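PDB 1XP4: D-alanyl-D-alanine carboxypeptidase from Streptococcus pneumoniae R6, which probably removes the C-terminal D-alanine from sugar-peptide precursors of the cell wall, as expected of a serine-type D-Ala-D-Ala carboxypeptidase. Local coordinates for residues 46-51 / 178-183; 66-71 / 87-92; 342-347 / 371-376. All blocks are in the same frame, centred on the assembly; numbering follows the deposited sequence.

Contact 1: residues 46-51 / 178-183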
loop_
_atom_site.group_PDB
_atom_site.type_symbol
_atom_site.label_atom_id
_atom_site.label_comp_id
_atom_site.label_asym_id
_atom_site.label_seq_id
_atom_site.Cartn_x
_atom_site.Cartn_y
_atom_site.Cartn_z
ATOM N N ILE A 46 1.743 1.872 -8.468
ATOM C CA ILE A 46 0.676 2.660 -9.052
ATOM C C ILE A 46 0.226 1.895 -10.292
ATOM O O ILE A 46 -0.967 1.737 -10.538
ATOM C CB ILE A 46 1.168 4.060 -9.449
ATOM C CG1 ILE A 46 1.969 4.681 -8.298
ATOM C CG2 ILE A 46 -0.029 4.944 -9.770
ATOM C CD1 ILE A 46 2.715 5.944 -8.678
ATOM N N THR A 47 1.196 1.394 -11.054
ATOM C CA THR A 47 0.925 0.629 -12.272
ATOM C C THR A 47 0.009 -0.554 -12.003
ATOM O O THR A 47 -1.031 -0.724 -12.644
ATOM C CB THR A 47 2.230 0.081 -12.888
ATOM O OG1 THR A 47 3.055 1.174 -13.319
ATOM C CG2 THR A 47 1.920 -0.821 -14.071
ATOM N N VAL A 48 0.416 -1.368 -11.041
ATOM C CA VAL A 48 -0.320 -2.557 -10.650
ATOM C C VAL A 48 -1.739 -2.261 -10.151
ATOM O O VAL A 48 -2.625 -3.119 -10.247
ATOM C CB VAL A 48 0.502 -3.332 -9.584
ATOM C CG1 VAL A 48 -0.398 -4.185 -8.723
ATOM C CG2 VAL A 48 1.542 -4.207 -10.281
ATOM N N TYR A 49 -1.964 -1.053 -9.628
ATOM C CA TYR A 49 -3.293 -0.684 -9.142
ATOM C C TYR A 49 -4.249 -0.536 -10.309
ATOM O O TYR A 49 -5.414 -0.902 -10.214
ATOM C CB TYR A 49 -3.271 0.640 -8.384
ATOM C CG TYR A 49 -4.576 0.942 -7.680
ATOM C CD1 TYR A 49 -4.822 0.456 -6.394
ATOM C CD2 TYR A 49 -5.571 1.704 -8.298
ATOM C CE1 TYR A 49 -6.024 0.725 -5.730
ATOM C CE2 TYR A 49 -6.783 1.978 -7.644
ATOM C CZ TYR A 49 -6.999 1.487 -6.359
ATOM O OH TYR A 49 -8.170 1.768 -5.687
ATOM N N LEU A 50 -3.770 0.015 -11.415
ATOM C CA LEU A 50 -4.642 0.179 -12.563
ATOM C C LEU A 50 -4.952 -1.179 -13.195
ATOM O O LEU A 50 -6.015 -1.374 -13.794
ATOM C CB LEU A 50 -4.000 1.134 -13.574
ATOM C CG LEU A 50 -3.756 2.558 -13.044
ATOM C CD1 LEU A 50 -3.095 3.405 -14.115
ATOM C CD2 LEU A 50 -5.078 3.190 -12.618
ATOM N N VAL A 51 -4.027 -2.120 -13.034
ATOM C CA VAL A 51 -4.182 -3.466 -13.573
ATOM C C VAL A 51 -5.267 -4.237 -12.831
ATOM O O VAL A 51 -6.083 -4.928 -13.450
ATOM C CB VAL A 51 -2.873 -4.264 -13.471
ATOM C CG1 VAL A 51 -3.070 -5.642 -14.059
ATOM C CG2 VAL A 51 -1.755 -3.534 -14.199
ATOM N N ARG A 178 -1.069 1.965 0.732
ATOM C CA ARG A 178 -2.278 1.723 1.504
ATOM C C ARG A 178 -3.497 1.471 0.623
ATOM O O ARG A 178 -4.214 0.486 0.819
ATOM C CB ARG A 178 -2.565 2.886 2.445
ATOM C CG ARG A 178 -3.709 2.598 3.392
ATOM C CD ARG A 178 -4.120 3.832 4.192
ATOM N NE ARG A 178 -5.266 3.541 5.051
ATOM C CZ ARG A 178 -6.374 4.274 5.089
ATOM N NH1 ARG A 178 -6.490 5.351 4.326
ATOM N NH2 ARG A 178 -7.380 3.908 5.865
ATOM N N ASN A 179 -3.737 2.349 -0.345
ATOM C CA ASN A 179 -4.888 2.178 -1.217
ATOM C C ASN A 179 -4.852 0.848 -1.955
ATOM O O ASN A 179 -5.884 0.197 -2.135
ATOM C CB ASN A 179 -4.974 3.324 -2.217
ATOM C CG ASN A 179 -5.265 4.638 -1.548
ATOM O OD1 ASN A 179 -5.868 4.667 -0.481
ATOM N ND2 ASN A 179 -4.850 5.739 -2.173
ATOM N N LEU A 180 -3.661 0.444 -2.381
ATOM C CA LEU A 180 -3.516 -0.819 -3.085
ATOM C C LEU A 180 -3.857 -2.006 -2.173
ATOM O O LEU A 180 -4.721 -2.819 -2.504
ATOM C CB LEU A 180 -2.091 -0.967 -3.627
ATOM C CG LEU A 180 -1.797 -2.317 -4.292
ATOM C CD1 LEU A 180 -2.781 -2.565 -5.412
ATOM C CD2 LEU A 180 -0.380 -2.334 -4.816
ATOM N N ILE A 181 -3.185 -2.102 -1.028
ATOM C CA ILE A 181 -3.417 -3.205 -0.096
ATOM C C ILE A 181 -4.854 -3.284 0.417
ATOM O O ILE A 181 -5.425 -4.372 0.519
ATOM C CB ILE A 181 -2.473 -3.110 1.118
ATOM C CG1 ILE A 181 -1.035 -3.346 0.672
ATOM C CG2 ILE A 181 -2.867 -4.130 2.174
ATOM C CD1 ILE A 181 -0.024 -3.193 1.801
ATOM N N LYS A 182 -5.435 -2.136 0.741
ATOM C CA LYS A 182 -6.799 -2.096 1.249
ATOM C C LYS A 182 -7.858 -2.454 0.216
ATOM O O LYS A 182 -8.837 -3.118 0.543
ATOM C CB LYS A 182 -7.100 -0.716 1.821
ATOM C CG LYS A 182 -7.177 -0.685 3.328
ATOM C CD LYS A 182 -7.199 0.741 3.814
ATOM C CE LYS A 182 -7.663 0.808 5.244
ATOM N NZ LYS A 182 -9.050 0.288 5.349
ATOM N N LYS A 183 -7.660 -2.015 -1.023
ATOM C CA LYS A 183 -8.609 -2.273 -2.105
ATOM C C LYS A 183 -8.392 -3.615 -2.824
ATOM O O LYS A 183 -9.350 -4.240 -3.294
ATOM C CB LYS A 183 -8.552 -1.118 -3.108
ATOM C CG LYS A 183 -9.409 -1.281 -4.348
ATOM C CD LYS A 183 -10.874 -1.357 -4.016
ATOM C CE LYS A 183 -11.708 -1.489 -5.277
ATOM N NZ LYS A 183 -13.133 -1.826 -4.967
#
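The Tyr49 ring meets helix 170-183 along one edge: Leu180 CD1 and Asn179 O both lie close to the ring plane, while Lys183 CB approaches obliquely. The edge atoms divide the work, with Tyr49 CD1 3.8 Å from Leu180 CD1 and Tyr49 CE1 3.6 Å from Asn179 O. Beyond the two segments, Trp134 and Tyr184 each pair with the Tyr49 ring edge-to-face, which makes it part of an aromatic cluster. With chi1 at -171° the ring swings away from the Tyr49 N and across the gap, although the side chain does not set out directly at the other helix. At the far end, Tyr49 OH rests 3.6 Å from Lys183 CG, the two side chains crossing at about a right angle. The lysine chain then bends at chi2 (63°). Val48 adds a looser contact, its CG1 4.3 Å from Leu180 CD2; its side chain also packs on helix 93-103 and lies near Lys44, the predicted proton acceptor. The axes of the two short segments approach to 10.1 Å at 32°, so one large side chain spans most of the separation. No hydrogen bond crosses this interface, and Asn179 O already accepts the helical bond from Lys183 N. The helices are therefore joined by aromatic and aliphatic packing, with one charged link beside it, the salt bridge from Lys183 NZ to Glu56 of helix 44-57.

Contact 2: residues 66-71 / 87-92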
loop_
_atom_site.group_PDB
_atom_site.type_symbol
_atom_site.label_atom_id
_atom_site.label_comp_id
_atom_site.label_asym_id
_atom_site.label_seq_id
_atom_site.Cartn_x
_atom_site.Cartn_y
_atom_site.Cartn_z
ATOM N N VAL A 66 -1.180 -11.457 -23.504
ATOM C CA VAL A 66 -0.723 -10.094 -23.759
ATOM C C VAL A 66 0.504 -10.097 -24.662
ATOM O O VAL A 66 1.526 -10.701 -24.331
ATOM C CB VAL A 66 -0.359 -9.351 -22.444
ATOM C CG1 VAL A 66 0.097 -7.938 -22.755
ATOM C CG2 VAL A 66 -1.558 -9.299 -21.519
ATOM N N ASP A 67 0.385 -9.424 -25.806
ATOM C CA ASP A 67 1.475 -9.316 -26.776
ATOM C C ASP A 67 2.574 -8.432 -26.210
ATOM O O ASP A 67 2.325 -7.549 -25.394
ATOM C CB ASP A 67 0.961 -8.717 -28.094
ATOM C CG ASP A 67 2.079 -8.360 -29.067
ATOM O OD1 ASP A 67 2.764 -9.270 -29.584
ATOM O OD2 ASP A 67 2.270 -7.153 -29.318
ATOM N N ILE A 68 3.794 -8.670 -26.659
ATOM C CA ILE A 68 4.928 -7.903 -26.191
ATOM C C ILE A 68 5.606 -7.218 -27.376
ATOM O O ILE A 68 6.441 -7.801 -28.045
ATOM C CB ILE A 68 5.857 -8.845 -25.405
ATOM C CG1 ILE A 68 5.108 -9.272 -24.139
ATOM C CG2 ILE A 68 7.162 -8.162 -25.049
ATOM C CD1 ILE A 68 5.790 -10.308 -23.319
ATOM N N SER A 69 5.221 -5.970 -27.623
ATOM C CA SER A 69 5.738 -5.188 -28.749
ATOM C C SER A 69 7.239 -4.930 -28.765
ATOM O O SER A 69 7.942 -5.193 -27.791
ATOM C CB SER A 69 4.997 -3.847 -28.855
ATOM O OG SER A 69 5.182 -3.063 -27.694
ATOM N N ASP A 70 7.709 -4.403 -29.894
ATOM C CA ASP A 70 9.121 -4.104 -30.099
ATOM C C ASP A 70 9.793 -3.378 -28.927
ATOM O O ASP A 70 10.807 -3.840 -28.396
ATOM C CB ASP A 70 9.298 -3.270 -31.369
ATOM C CG ASP A 70 8.695 -3.930 -32.600
ATOM O OD1 ASP A 70 8.618 -5.182 -32.642
ATOM O OD2 ASP A 70 8.318 -3.182 -33.534
ATOM N N TYR A 71 9.229 -2.238 -28.541
ATOM C CA TYR A 71 9.758 -1.433 -27.447
ATOM C C TYR A 71 10.009 -2.228 -26.161
ATOM O O TYR A 71 11.128 -2.243 -25.650
ATOM C CB TYR A 71 8.814 -0.245 -27.199
ATOM C CG TYR A 71 8.904 0.432 -25.843
ATOM C CD1 TYR A 71 10.135 0.721 -25.251
ATOM C CD2 TYR A 71 7.743 0.834 -25.176
ATOM C CE1 TYR A 71 10.207 1.395 -24.027
ATOM C CE2 TYR A 71 7.801 1.510 -23.956
ATOM C CZ TYR A 71 9.035 1.787 -23.384
ATOM O OH TYR A 71 9.086 2.446 -22.169
ATOM N N GLU A 87 11.126 -14.153 -24.976
ATOM C CA GLU A 87 11.253 -14.505 -26.382
ATOM C C GLU A 87 9.998 -15.011 -27.062
ATOM O O GLU A 87 9.963 -15.128 -28.277
ATOM C CB GLU A 87 12.396 -15.510 -26.559
ATOM C CG GLU A 87 13.783 -14.888 -26.381
ATOM C CD GLU A 87 13.986 -13.672 -27.277
ATOM O OE1 GLU A 87 13.653 -13.773 -28.480
ATOM O OE2 GLU A 87 14.477 -12.625 -26.789
ATOM N N ALA A 88 8.965 -15.301 -26.283
ATOM C CA ALA A 88 7.707 -15.774 -26.845
ATOM C C ALA A 88 6.794 -14.582 -27.154
ATOM O O ALA A 88 5.745 -14.739 -27.780
ATOM C CB ALA A 88 7.029 -16.719 -25.869
ATOM N N ARG A 89 7.203 -13.398 -26.697
ATOM C CA ARG A 89 6.463 -12.151 -26.911
ATOM C C ARG A 89 4.945 -12.188 -26.693
ATOM O O ARG A 89 4.210 -11.408 -27.291
ATOM C CB ARG A 89 6.758 -11.599 -28.312
ATOM C CG ARG A 89 8.105 -10.889 -28.461
ATOM C CD ARG A 89 8.548 -10.920 -29.918
ATOM N NE ARG A 89 8.927 -9.615 -30.458
ATOM C CZ ARG A 89 8.101 -8.580 -30.571
ATOM N NH1 ARG A 89 6.848 -8.687 -30.175
ATOM N NH2 ARG A 89 8.520 -7.444 -31.100
ATOM N N ASN A 90 4.475 -13.091 -25.844
ATOM C CA ASN A 90 3.051 -13.164 -25.544
ATOM C C ASN A 90 2.867 -13.923 -24.244
ATOM O O ASN A 90 3.075 -15.133 -24.178
ATOM C CB ASN A 90 2.273 -13.857 -26.663
ATOM C CG ASN A 90 0.770 -13.702 -26.501
ATOM O OD1 ASN A 90 0.191 -14.150 -25.510
ATOM N ND2 ASN A 90 0.132 -13.051 -27.474
ATOM N N TYR A 91 2.486 -13.201 -23.202
ATOM C CA TYR A 91 2.301 -13.828 -21.917
ATOM C C TYR A 91 1.009 -13.412 -21.254
ATOM O O TYR A 91 0.373 -12.442 -21.647
ATOM C CB TYR A 91 3.483 -13.514 -20.998
ATOM C CG TYR A 91 4.794 -14.068 -21.499
ATOM C CD1 TYR A 91 5.546 -13.377 -22.452
ATOM C CD2 TYR A 91 5.251 -15.322 -21.076
ATOM C CE1 TYR A 91 6.714 -13.921 -22.985
ATOM C CE2 TYR A 91 6.419 -15.874 -21.598
ATOM C CZ TYR A 91 7.142 -15.169 -22.557
ATOM O OH TYR A 91 8.264 -15.724 -23.113
ATOM N N THR A 92 0.643 -14.175 -20.237
ATOM C CA THR A 92 -0.560 -13.963 -19.461
ATOM C C THR A 92 -0.476 -12.726 -18.565
ATOM O O THR A 92 0.608 -12.338 -18.119
ATOM C CB THR A 92 -0.829 -15.224 -18.605
ATOM O OG1 THR A 92 -1.704 -16.097 -19.322
ATOM C CG2 THR A 92 -1.437 -14.875 -17.276
#
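Val66 and Tyr91 form an antiparallel hydrogen-bonded pair, joined by Val66 N to Tyr91 O at 2.6 Å and by Tyr91 N to Val66 O at 2.9 Å. Asp67 and Asn90 follow as a non-hydrogen-bonded pair. Past the strand end, Ile68 N still reaches Arg89 O at 2.8 Å, but from above the carbonyl plane, 52° out of it. A further CA-H...O contact runs from Asn90 CA to Val66 O at 3.1 Å. This register defines a small two-stranded antiparallel sheet, 65-67 with 90-92, on the periphery of the carboxypeptidase domain. Val66 and Tyr91 share the face packed against Leu96 of helix 93-103, and the Tyr91 ring also stacks with Phe198; Asp67 and Asn90 occupy the other, exposed face. Ile68 lays its CB against the turn, 3.7 Å from Arg89 CA, and its CD1 comes up to the Tyr91 ring, where the spacing is too tight in the model to be trusted. The Tyr91 hydroxyl accepts a bond from Ala88 N, tying the ring back to its own loop. Arg89 extends toward Asp70: bent at chi3 (129°), it brings NH2 to Asp70 OD1 in a salt bridge of 2.7 Å. That oxygen sits at the guanidinium edge.

Contact 3: residues 342-347 / 371-376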
loop_
_atom_site.group_PDB
_atom_site.type_symbol
_atom_site.label_atom_id
_atom_site.label_comp_id
_atom_site.label_asym_id
_atom_site.label_seq_id
_atom_site.Cartn_x
_atom_site.Cartn_y
_atom_site.Cartn_z
ATOM N N ALA A 342 -31.426 -6.753 13.571
ATOM C CA ALA A 342 -30.244 -6.916 14.407
ATOM C C ALA A 342 -29.016 -7.077 13.517
ATOM O O ALA A 342 -28.983 -7.943 12.644
ATOM C CB ALA A 342 -30.404 -8.134 15.301
ATOM N N GLY A 343 -28.011 -6.238 13.733
ATOM C CA GLY A 343 -26.808 -6.329 12.930
ATOM C C GLY A 343 -26.571 -5.091 12.088
ATOM O O GLY A 343 -25.434 -4.763 11.743
ATOM N N THR A 344 -27.654 -4.402 11.752
ATOM C CA THR A 344 -27.558 -3.198 10.947
ATOM C C THR A 344 -26.703 -2.166 11.682
ATOM O O THR A 344 -26.742 -2.072 12.916
ATOM C CB THR A 344 -28.967 -2.617 10.651
ATOM O OG1 THR A 344 -29.554 -2.126 11.862
ATOM C CG2 THR A 344 -29.878 -3.698 10.064
ATOM N N VAL A 345 -25.913 -1.414 10.920
ATOM C CA VAL A 345 -25.044 -0.385 11.479
ATOM C C VAL A 345 -25.923 0.695 12.107
ATOM O O VAL A 345 -26.878 1.161 11.485
ATOM C CB VAL A 345 -24.172 0.236 10.375
ATOM C CG1 VAL A 345 -23.154 1.184 10.982
ATOM C CG2 VAL A 345 -23.481 -0.862 9.594
ATOM N N VAL A 346 -25.610 1.100 13.332
ATOM C CA VAL A 346 -26.432 2.107 13.991
ATOM C C VAL A 346 -25.656 3.306 14.534
ATOM O O VAL A 346 -26.243 4.284 15.003
ATOM C CB VAL A 346 -27.244 1.468 15.131
ATOM C CG1 VAL A 346 -28.305 2.428 15.615
ATOM C CG2 VAL A 346 -27.904 0.199 14.636
ATOM N N GLY A 347 -24.335 3.238 14.459
ATOM C CA GLY A 347 -23.524 4.332 14.950
ATOM C C GLY A 347 -22.062 4.051 14.706
ATOM O O GLY A 347 -21.719 3.035 14.106
HETATM N N MSE A 371 -20.724 0.425 14.870
HETATM C CA MSE A 371 -21.376 -0.190 16.009
HETATM C C MSE A 371 -22.744 -0.649 15.542
HETATM O O MSE A 371 -23.572 0.137 15.079
HETATM C CB MSE A 371 -21.488 0.804 17.158
HETATM C CG MSE A 371 -20.137 1.170 17.753
HETATM SE SE MSE A 371 -19.308 -0.271 18.737
HETATM C CE MSE A 371 -20.260 -0.062 20.393
ATOM N N VAL A 372 -22.957 -1.945 15.681
ATOM C CA VAL A 372 -24.161 -2.613 15.237
ATOM C C VAL A 372 -25.289 -2.738 16.257
ATOM O O VAL A 372 -25.062 -2.707 17.466
ATOM C CB VAL A 372 -23.754 -4.009 14.721
ATOM C CG1 VAL A 372 -24.930 -4.929 14.678
ATOM C CG2 VAL A 372 -23.117 -3.873 13.355
ATOM N N ALA A 373 -26.511 -2.874 15.747
ATOM C CA ALA A 373 -27.699 -3.048 16.583
ATOM C C ALA A 373 -27.749 -4.518 16.986
ATOM O O ALA A 373 -27.677 -5.394 16.121
ATOM C CB ALA A 373 -28.940 -2.694 15.790
ATOM N N ASP A 374 -27.882 -4.812 18.277
ATOM C CA ASP A 374 -27.909 -6.215 18.677
ATOM C C ASP A 374 -29.288 -6.706 19.107
ATOM O O ASP A 374 -29.423 -7.466 20.061
ATOM C CB ASP A 374 -26.858 -6.466 19.773
ATOM C CG ASP A 374 -27.373 -6.196 21.162
ATOM O OD1 ASP A 374 -28.187 -5.264 21.332
ATOM O OD2 ASP A 374 -26.948 -6.918 22.087
ATOM N N LYS A 375 -30.306 -6.292 18.358
ATOM C CA LYS A 375 -31.692 -6.646 18.639
ATOM C C LYS A 375 -32.526 -6.018 17.527
ATOM O O LYS A 375 -32.083 -5.072 16.880
ATOM C CB LYS A 375 -32.087 -6.064 20.002
ATOM C CG LYS A 375 -33.522 -6.262 20.468
ATOM C CD LYS A 375 -33.665 -5.631 21.853
ATOM C CE LYS A 375 -35.057 -5.742 22.438
ATOM N NZ LYS A 375 -35.029 -5.502 23.910
ATOM N N LYS A 376 -33.720 -6.547 17.293
ATOM C CA LYS A 376 -34.597 -6.003 16.265
ATOM C C LYS A 376 -35.651 -5.137 16.952
ATOM O O LYS A 376 -35.990 -5.385 18.108
ATOM C CB LYS A 376 -35.262 -7.148 15.495
ATOM C CG LYS A 376 -36.340 -6.728 14.501
ATOM C CD LYS A 376 -36.973 -7.955 13.861
ATOM C CE LYS A 376 -38.120 -7.603 12.923
ATOM N NZ LYS A 376 -38.685 -8.825 12.269
#
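Val346 leaves its strand with CB 3.9 Å from Met371 O, then turns CG2 toward the neighbouring strand. A chi1 of -168° sends CG1 to the side remote from the Val346 N and sets CG2 next to that N and against Ala373, where it meets the methyl CB and lies 3.6 Å from the amide N. Outside the segments the same side chain packs on Ala295. The backbone beneath it is irregular: Val346 N donates to Met371 O at 2.9 Å in the carbonyl plane, and Gly347 N adds a weak bond to the same oxygen. Two residues thus face one, the classic beta bulge, and the register shifts by one between the Val345-Val372 and Gly347-Met371 pairs. The bulge lies in an edge strand of the three-stranded antiparallel sheet of the C-terminal domain, where strand 368-373 is central and Val372 also bonds to Val308 on its other neighbour. Met371, modelled as selenomethionine, closes its pair through its N to Gly347 O at 2.9 Å. Toward the other end Ala373 bonds twice, its N to Thr344 O at 3.0 Å and its O from Gly343 N at 2.6 Å. Gly343 has a phi of 116°, a backbone shape suited to glycine, and Ala342 CB touches Lys375 N at 3.6 Å.

Overall arrangement
Contact 1 is the core contact of the three, its centre about 7 Å from the centre of the chain, whereas contacts 2 and 3 are partly buried, their centres about 28 and 31 Å from it. Contacts 1 and 2 both belong to the carboxypeptidase domain: helix 44-57 is followed by strand 65-67, and both contacts pack on helix 93-103. Contact 3 belongs to the C-terminal domain, its centre about 53 Å from that of contact 2. Chemistry follows place. Contact 1 joins its helices without a hydrogen bond, by side-chain packing with a ring edge against a backbone carbonyl, and buries 223 Å²; the strand pairings bury 414 and 412 Å² through backbone bonds, supplemented by a salt bridge in contact 2 and a bulge in contact 3.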